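Local structure of Zn-dependent hydrolase of metallo-beta-lactamase superfamily TM0207 (Thermotoga maritima, 1VJN) at residues Val127-Val133 against Glu159-Leu164; Val146-Tyr150 against Phe181-Pro185; Pro154-Lys158 against Asp188-Phe193. The protein is a putative zinc-dependent hydrolase of the metallo-beta-lactamase superfamily whose substrate is not established. One frame throughout, in Å; residues are numbered along the deposited sequence.

Interaction 1. Residues Val127-Val133 against Glu159-Leu164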
# COMPACT_ATOMS: atom_id res chain seq x y z
N VAL A 127 -1.81 15.60 0.15
CA VAL A 127 -0.36 15.39 0.05
C VAL A 127 0.17 15.31 1.48
O VAL A 127 -0.26 16.08 2.31
CB VAL A 127 0.29 16.55 -0.71
CG1 VAL A 127 1.82 16.53 -0.59
CG2 VAL A 127 -0.16 16.52 -2.20
N LEU A 128 1.06 14.38 1.80
CA LEU A 128 1.66 14.35 3.16
C LEU A 128 2.23 15.70 3.67
O LEU A 128 2.81 16.45 2.92
CB LEU A 128 2.82 13.35 3.21
CG LEU A 128 2.41 11.90 2.89
CD1 LEU A 128 3.61 11.00 2.67
CD2 LEU A 128 1.55 11.34 3.96
N THR A 129 2.08 15.97 4.96
CA THR A 129 2.66 17.17 5.58
C THR A 129 4.15 16.89 5.80
O THR A 129 4.58 15.71 5.82
CB THR A 129 2.02 17.47 6.95
OG1 THR A 129 2.27 16.37 7.82
CG2 THR A 129 0.48 17.53 6.90
N PRO A 130 4.94 17.94 6.02
CA PRO A 130 6.35 17.72 6.37
C PRO A 130 6.54 16.74 7.57
O PRO A 130 7.47 15.94 7.57
CB PRO A 130 6.85 19.12 6.67
CG PRO A 130 5.97 20.02 5.82
CD PRO A 130 4.61 19.37 5.93
N ALA A 131 5.70 16.85 8.62
CA ALA A 131 5.79 15.93 9.76
C ALA A 131 5.56 14.54 9.31
O ALA A 131 6.28 13.64 9.74
CB ALA A 131 4.77 16.26 10.90
N GLN A 132 4.52 14.35 8.50
CA GLN A 132 4.20 13.00 8.07
C GLN A 132 5.30 12.38 7.17
O GLN A 132 5.62 11.21 7.29
CB GLN A 132 2.85 12.97 7.38
CG GLN A 132 1.67 13.12 8.34
CD GLN A 132 0.42 13.69 7.66
OE1 GLN A 132 0.41 13.86 6.45
NE2 GLN A 132 -0.61 13.97 8.45
N VAL A 133 5.85 13.17 6.25
CA VAL A 133 7.00 12.73 5.46
C VAL A 133 8.16 12.35 6.41
O VAL A 133 8.79 11.30 6.25
CB VAL A 133 7.47 13.83 4.50
CG1 VAL A 133 8.79 13.44 3.87
CG2 VAL A 133 6.41 14.15 3.45
N GLU A 159 3.72 13.58 -6.43
CA GLU A 159 4.35 14.51 -5.48
C GLU A 159 4.74 13.80 -4.15
O GLU A 159 5.87 13.91 -3.65
CB GLU A 159 3.38 15.65 -5.23
CG GLU A 159 3.96 16.88 -4.60
CD GLU A 159 2.92 18.00 -4.45
OE1 GLU A 159 1.92 18.04 -5.22
OE2 GLU A 159 3.13 18.85 -3.53
N VAL A 160 3.80 13.01 -3.65
CA VAL A 160 4.02 12.16 -2.49
C VAL A 160 5.09 11.11 -2.77
O VAL A 160 5.99 10.90 -1.96
CB VAL A 160 2.70 11.45 -2.05
CG1 VAL A 160 2.95 10.38 -1.02
CG2 VAL A 160 1.73 12.46 -1.46
N ALA A 161 5.02 10.45 -3.92
CA ALA A 161 6.09 9.50 -4.27
C ALA A 161 7.45 10.18 -4.24
O ALA A 161 8.40 9.61 -3.74
CB ALA A 161 5.86 8.91 -5.59
N ASP A 162 7.54 11.38 -4.80
CA ASP A 162 8.78 12.15 -4.74
C ASP A 162 9.19 12.55 -3.32
O ASP A 162 10.37 12.53 -2.99
CB ASP A 162 8.67 13.41 -5.60
CG ASP A 162 8.54 13.10 -7.10
OD1 ASP A 162 8.68 11.92 -7.52
OD2 ASP A 162 8.27 14.00 -7.94
N LEU A 163 8.23 12.95 -2.48
CA LEU A 163 8.56 13.30 -1.12
C LEU A 163 9.18 12.13 -0.36
O LEU A 163 9.93 12.34 0.57
CB LEU A 163 7.32 13.78 -0.34
CG LEU A 163 6.86 15.20 -0.70
CD1 LEU A 163 5.49 15.52 -0.18
CD2 LEU A 163 7.89 16.26 -0.22
N LEU A 164 8.80 10.92 -0.71
CA LEU A 164 9.19 9.72 0.03
C LEU A 164 10.33 9.00 -0.71
O LEU A 164 10.75 7.93 -0.29
CB LEU A 164 7.96 8.79 0.19
CG LEU A 164 6.78 9.29 1.05
CD1 LEU A 164 5.63 8.28 1.14
CD2 LEU A 164 7.25 9.69 2.42

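Interaction 2. Residues Val146-Tyr150 against Phe181-Pro185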
# COMPACT_ATOMS: atom_id res chain seq x y z
N VAL A 146 -4.55 6.79 -6.50
CA VAL A 146 -4.46 7.76 -7.57
C VAL A 146 -5.79 8.14 -8.25
O VAL A 146 -5.78 8.81 -9.28
CB VAL A 146 -3.50 7.25 -8.69
CG1 VAL A 146 -2.10 6.97 -8.13
CG2 VAL A 146 -4.07 6.00 -9.43
N GLY A 147 -6.93 7.71 -7.70
CA GLY A 147 -8.22 7.96 -8.36
C GLY A 147 -8.81 9.36 -8.25
O GLY A 147 -9.75 9.66 -8.98
N GLY A 148 -8.34 10.19 -7.30
CA GLY A 148 -8.62 11.65 -7.33
C GLY A 148 -9.77 12.39 -6.61
O GLY A 148 -9.71 13.63 -6.43
N THR A 149 -10.80 11.69 -6.21
CA THR A 149 -11.94 12.40 -5.55
C THR A 149 -12.00 12.00 -4.07
O THR A 149 -12.00 12.84 -3.18
CB THR A 149 -13.21 11.97 -6.27
OG1 THR A 149 -13.19 12.54 -7.57
CG2 THR A 149 -14.49 12.52 -5.66
N TYR A 150 -12.02 10.69 -3.85
CA TYR A 150 -12.08 10.05 -2.53
C TYR A 150 -10.68 9.94 -1.92
O TYR A 150 -10.53 9.71 -0.73
CB TYR A 150 -12.68 8.65 -2.69
CG TYR A 150 -13.92 8.74 -3.51
CD1 TYR A 150 -15.05 9.37 -3.00
CD2 TYR A 150 -13.95 8.29 -4.83
CE1 TYR A 150 -16.21 9.51 -3.77
CE2 TYR A 150 -15.08 8.41 -5.60
CZ TYR A 150 -16.21 9.02 -5.07
OH TYR A 150 -17.34 9.16 -5.85
N PHE A 181 -17.37 5.42 -10.69
CA PHE A 181 -17.93 6.75 -10.44
C PHE A 181 -16.93 7.69 -9.76
O PHE A 181 -16.42 7.41 -8.66
CB PHE A 181 -19.22 6.64 -9.62
CG PHE A 181 -20.06 7.87 -9.68
CD1 PHE A 181 -20.98 8.06 -10.69
CD2 PHE A 181 -19.91 8.87 -8.72
CE1 PHE A 181 -21.73 9.22 -10.75
CE2 PHE A 181 -20.66 10.04 -8.77
CZ PHE A 181 -21.57 10.21 -9.78
N ASN A 182 -16.64 8.78 -10.45
CA ASN A 182 -15.65 9.74 -9.99
C ASN A 182 -14.31 9.15 -9.64
O ASN A 182 -13.69 9.56 -8.64
CB ASN A 182 -16.15 10.49 -8.75
CG ASN A 182 -17.02 11.63 -9.09
OD1 ASN A 182 -16.94 12.19 -10.19
ND2 ASN A 182 -17.86 12.01 -8.15
N LEU A 183 -13.86 8.18 -10.43
CA LEU A 183 -12.51 7.67 -10.25
C LEU A 183 -11.76 7.78 -11.57
O LEU A 183 -12.26 7.35 -12.58
CB LEU A 183 -12.56 6.21 -9.87
CG LEU A 183 -12.98 5.81 -8.48
CD1 LEU A 183 -12.85 4.31 -8.40
CD2 LEU A 183 -12.08 6.51 -7.45
N LEU A 184 -10.55 8.33 -11.54
CA LEU A 184 -9.76 8.48 -12.75
C LEU A 184 -9.10 7.16 -13.12
O LEU A 184 -8.83 6.32 -12.26
CB LEU A 184 -8.69 9.55 -12.54
CG LEU A 184 -9.21 10.97 -12.29
CD1 LEU A 184 -8.11 11.89 -11.78
CD2 LEU A 184 -9.89 11.57 -13.55
N PRO A 185 -8.84 6.97 -14.41
CA PRO A 185 -8.10 5.81 -14.86
C PRO A 185 -6.64 5.84 -14.39
O PRO A 185 -6.10 6.91 -14.19
CB PRO A 185 -8.20 5.90 -16.37
CG PRO A 185 -8.34 7.32 -16.64
CD PRO A 185 -9.23 7.83 -15.55
O HOH W 1 -4.80 8.45 -12.02
O HOH W 2 -11.43 11.61 -9.47

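Interaction 3. Residues Pro154-Lys158 against Asp188-Phe193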
# COMPACT_ATOMS: atom_id res chain seq x y z
N PRO A 154 -3.69 11.79 -9.43
CA PRO A 154 -2.42 11.42 -10.03
C PRO A 154 -1.24 12.37 -9.77
O PRO A 154 -0.15 11.90 -9.45
CB PRO A 154 -2.75 11.33 -11.54
CG PRO A 154 -4.02 12.02 -11.74
CD PRO A 154 -4.75 11.94 -10.43
N LYS A 155 -1.43 13.69 -9.93
CA LYS A 155 -0.33 14.58 -9.73
C LYS A 155 0.09 14.65 -8.27
O LYS A 155 1.27 14.72 -7.97
CB LYS A 155 -0.69 15.96 -10.25
CG LYS A 155 -1.04 15.97 -11.75
CD LYS A 155 -1.19 17.42 -12.29
CE LYS A 155 -1.06 17.48 -13.85
NZ LYS A 155 -0.96 18.90 -14.41
N GLU A 156 -0.87 14.62 -7.35
CA GLU A 156 -0.56 14.65 -5.94
C GLU A 156 0.11 13.32 -5.56
O GLU A 156 0.94 13.31 -4.67
CB GLU A 156 -1.82 14.79 -5.10
CG GLU A 156 -2.51 16.15 -5.21
CD GLU A 156 -3.92 16.10 -4.64
OE1 GLU A 156 -4.79 15.32 -5.15
OE2 GLU A 156 -4.16 16.84 -3.68
N ALA A 157 -0.27 12.21 -6.20
CA ALA A 157 0.39 10.93 -5.87
C ALA A 157 1.85 10.93 -6.28
O ALA A 157 2.71 10.42 -5.54
CB ALA A 157 -0.32 9.77 -6.49
N LYS A 158 2.16 11.47 -7.44
CA LYS A 158 3.57 11.59 -7.85
C LYS A 158 4.35 12.51 -6.89
O LYS A 158 5.52 12.26 -6.60
CB LYS A 158 3.72 12.12 -9.28
CG LYS A 158 5.13 12.02 -9.83
CD LYS A 158 5.22 12.52 -11.28
CE LYS A 158 6.63 12.42 -11.84
NZ LYS A 158 7.60 12.91 -10.84
N ASP A 188 -4.00 8.10 -16.25
CA ASP A 188 -3.71 9.50 -15.88
C ASP A 188 -2.49 9.64 -14.99
O ASP A 188 -1.82 10.64 -14.99
CB ASP A 188 -4.90 10.13 -15.15
CG ASP A 188 -6.07 10.41 -16.06
OD1 ASP A 188 -6.06 9.97 -17.24
OD2 ASP A 188 -7.07 11.04 -15.68
N PHE A 189 -2.24 8.66 -14.17
CA PHE A 189 -1.02 8.63 -13.38
C PHE A 189 0.16 8.19 -14.24
O PHE A 189 1.25 8.78 -14.20
CB PHE A 189 -1.26 7.69 -12.22
CG PHE A 189 -0.14 7.57 -11.26
CD1 PHE A 189 0.26 8.64 -10.49
CD2 PHE A 189 0.49 6.32 -11.06
CE1 PHE A 189 1.27 8.51 -9.58
CE2 PHE A 189 1.51 6.19 -10.15
CZ PHE A 189 1.90 7.27 -9.40
N LEU A 190 -0.03 7.16 -15.06
CA LEU A 190 1.09 6.62 -15.87
C LEU A 190 1.71 7.64 -16.82
O LEU A 190 2.91 7.61 -17.08
CB LEU A 190 0.64 5.39 -16.68
CG LEU A 190 0.05 4.25 -15.86
CD1 LEU A 190 -0.34 3.06 -16.77
CD2 LEU A 190 1.00 3.81 -14.77
N LYS A 191 0.89 8.53 -17.37
CA LYS A 191 1.39 9.55 -18.27
C LYS A 191 2.39 10.53 -17.61
O LYS A 191 3.07 11.27 -18.30
CB LYS A 191 0.24 10.32 -18.95
CG LYS A 191 -0.76 10.97 -18.01
CD LYS A 191 -1.18 12.39 -18.44
CE LYS A 191 -1.79 12.46 -19.84
NZ LYS A 191 -1.84 13.89 -20.35
N LEU A 192 2.53 10.49 -16.29
CA LEU A 192 3.42 11.40 -15.59
C LEU A 192 4.83 10.86 -15.45
O LEU A 192 5.70 11.55 -14.91
CB LEU A 192 2.83 11.71 -14.20
CG LEU A 192 1.43 12.34 -14.21
CD1 LEU A 192 0.91 12.46 -12.75
CD2 LEU A 192 1.40 13.71 -14.94
N PHE A 193 5.04 9.63 -15.91
CA PHE A 193 6.33 8.96 -15.79
C PHE A 193 6.84 8.53 -17.18
O PHE A 193 6.09 8.46 -18.15
CB PHE A 193 6.23 7.73 -14.88
CG PHE A 193 5.71 8.04 -13.49
CD1 PHE A 193 4.36 8.01 -13.22
CD2 PHE A 193 6.60 8.31 -12.44
CE1 PHE A 193 3.88 8.29 -11.94
CE2 PHE A 193 6.13 8.60 -11.16
CZ PHE A 193 4.77 8.58 -10.91

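Interaction 1. Residues Val127-Val133 against Glu159-Leu164
Val127, Leu128 and Val133 meet Val160, Leu163 and Leu164 in a contact carried by branched aliphatic side chains, most pairs set roughly perpendicular to each other. Both methyls of Val127 take part. CG1, anti to the backbone N (chi1 168°), lies 3.8 Å from Leu163 CD1, while CG2 sits beside the carboxylate of Glu159. Val160 CG2 in turn reaches the backbone at Val127 CA, 3.9 Å away, and its other methyl, CG1, turns to Leu128. Leu128 brings one methyl, CD1, against two partners, 3.7 Å from Leu164 CD1 and 3.8 Å from Val160 CG1. Val133, the helical residue of its segment that joins in, sets both methyls against Leu163: CG2 lies 3.9 Å from Leu163 CB, and CG1 rests 3.7 Å from Leu163 O.

The side-chain hydrogen bonds of 127-133 stay within that segment. Thr129 is the N-cap of helix 130-136 and forms a capping box with Gln132: Gln132 N donates to Thr129 OG1 over 3.1 Å, and Thr129 N returns a nearly straight bond (171°) to Gln132 OE1, approaching from above the carbonyl plane. This caps the start of the helix and probably helps to set the direction of Val133.

Helix 154-163 is the crossover between parallel strands 141-145 and 168-172, a beta-alpha-beta unit of the metallo-beta-lactamase fold, and the contact joins its C-terminal end to the loop leading into the preceding helix, 130-136. Leu164 and Leu128 also touch Ile136, and Leu164 packs on Leu142 of strand 141-145. With methyl groups doing most of the touching, the two elements are held by shape and burial of apolar surface; the Glu159 carboxylate adds van der Waals contact to Val127 at the exposed margin.

Interaction 2. Residues Val146-Tyr150 against Phe181-Pro185
The Tyr150 ring meets the 181-185 segment mainly along its edge. Phe181 O and Leu183 CD2 lie there near the ring plane, the methyl 3.7 Å from Tyr150 CD2, while one face carries CG2 of Thr149 from its own segment. Tyr150 OH stands at the edge of the Phe181 ring, 3.9 Å from Phe181 CD2, and 3.4 Å from Asn182 CB. The ring and the Asn182 amide are turned 49° against each other, and a tyrosine chi1 of -49°, with CG anti to the carbonyl carbon, brings the ring across this residue.

Backbone groups do the firmer work. Leu184 N donates to Gly147 O over 3.0 Å with an N-H...O angle of 165°, tilted slightly from the carbonyl plane. The same carbonyl is touched by the leucine side chain, Leu184 CG lying 3.6 Å from Gly147 O. A water also donates to Gly147 O, at 2.6 Å, accepts from Thr149 OG1 and donates to Asn182 O, so one solvent molecule ties three groups together. A second water donates to both Val146 O and Pro185 O, bridging the other end of the contact.

Two loops are thus stitched together, one leading from strand 141-145 to helix 154-163, the other running from strand 168-172 toward helix 187-190. Val146 is backbone-bonded to Met172 and packs on Ala157, Leu184 touches Pro154 at the start of helix 154-163, and Lys175 is hydrogen-bonded to Leu183 O.

Interaction 3. Residues Pro154-Lys158 against Asp188-Phe193
Lys158 runs antiparallel to Phe193, the aliphatic chain of the lysine passing over one face of the phenylalanine ring. CG lies 3.6 Å from Phe193 CZ, and CD sits over the ring. The lysine runs extended from a first torsion that sets CG anti to the backbone N (chi1 -170°), then bends at its last torsion; CE arrives 3.3 Å from Leu192 O, and NZ forms a salt bridge with Asp162 one helical turn on. The charge is therefore held at the end of a chain whose methylenes do the packing.

Phe189 is turned differently, with its edge to helix 154-163. Pro154 O and Lys158 N, themselves joined by the helical hydrogen bond Lys158 N to Pro154 O, both lie near the plane of its ring; Phe189 CD1 is 3.4 Å from Pro154 O. Ala157 CB comes to Phe189 CE1 at 3.7 Å, approaching the ring obliquely. The two aromatics also meet each other, Phe193 CE1 lying over a Phe189 face near its rim while Phe189 CD1 lies at the edge of the Phe193 ring.

The first turn of helix 154-163 here packs on short helix 187-190 and the type I beta turn from Leu190 to Phe193, on the outer face of one sheet of the alpha-beta/beta-alpha sandwich of the metallo-beta-lactamase superfamily; Phe189 and Phe193 both reach Ile169 of strand 168-172.

Pro154 and Asp188 are aligned alongside each other, their side chains in the same direction, with Pro154 CB 3.6 Å from Asp188 O. Leu192 pushes CD1 in against the same helical turn, 3.5 Å from Pro154 O, and stands nearly perpendicular to Lys155, meeting its CG at 4.1 Å.

In the fold
Helix 154-163 connects two of the contacts: its first turn serves interaction 3 and its last turns interaction 1, whose centres lie 15 Å apart and which meet where Val127 CG2 packs 3.8 Å from Glu156 CB. Interaction 2 adjoins interaction 3, centres 12 Å apart, through Val146 and Leu184: Val146 CG1 lies 3.7 Å from both Ala157 CB and Phe189 CD1, and Leu184 CD1 is 3.6 Å from Pro154 CD. Interactions 1 and 2 do not touch, their nearest atoms being about 9 Å apart. Along the chain the segments of all three alternate, so the contacts interlock the connections between neighbouring strands of the metallo-hydrolase fold.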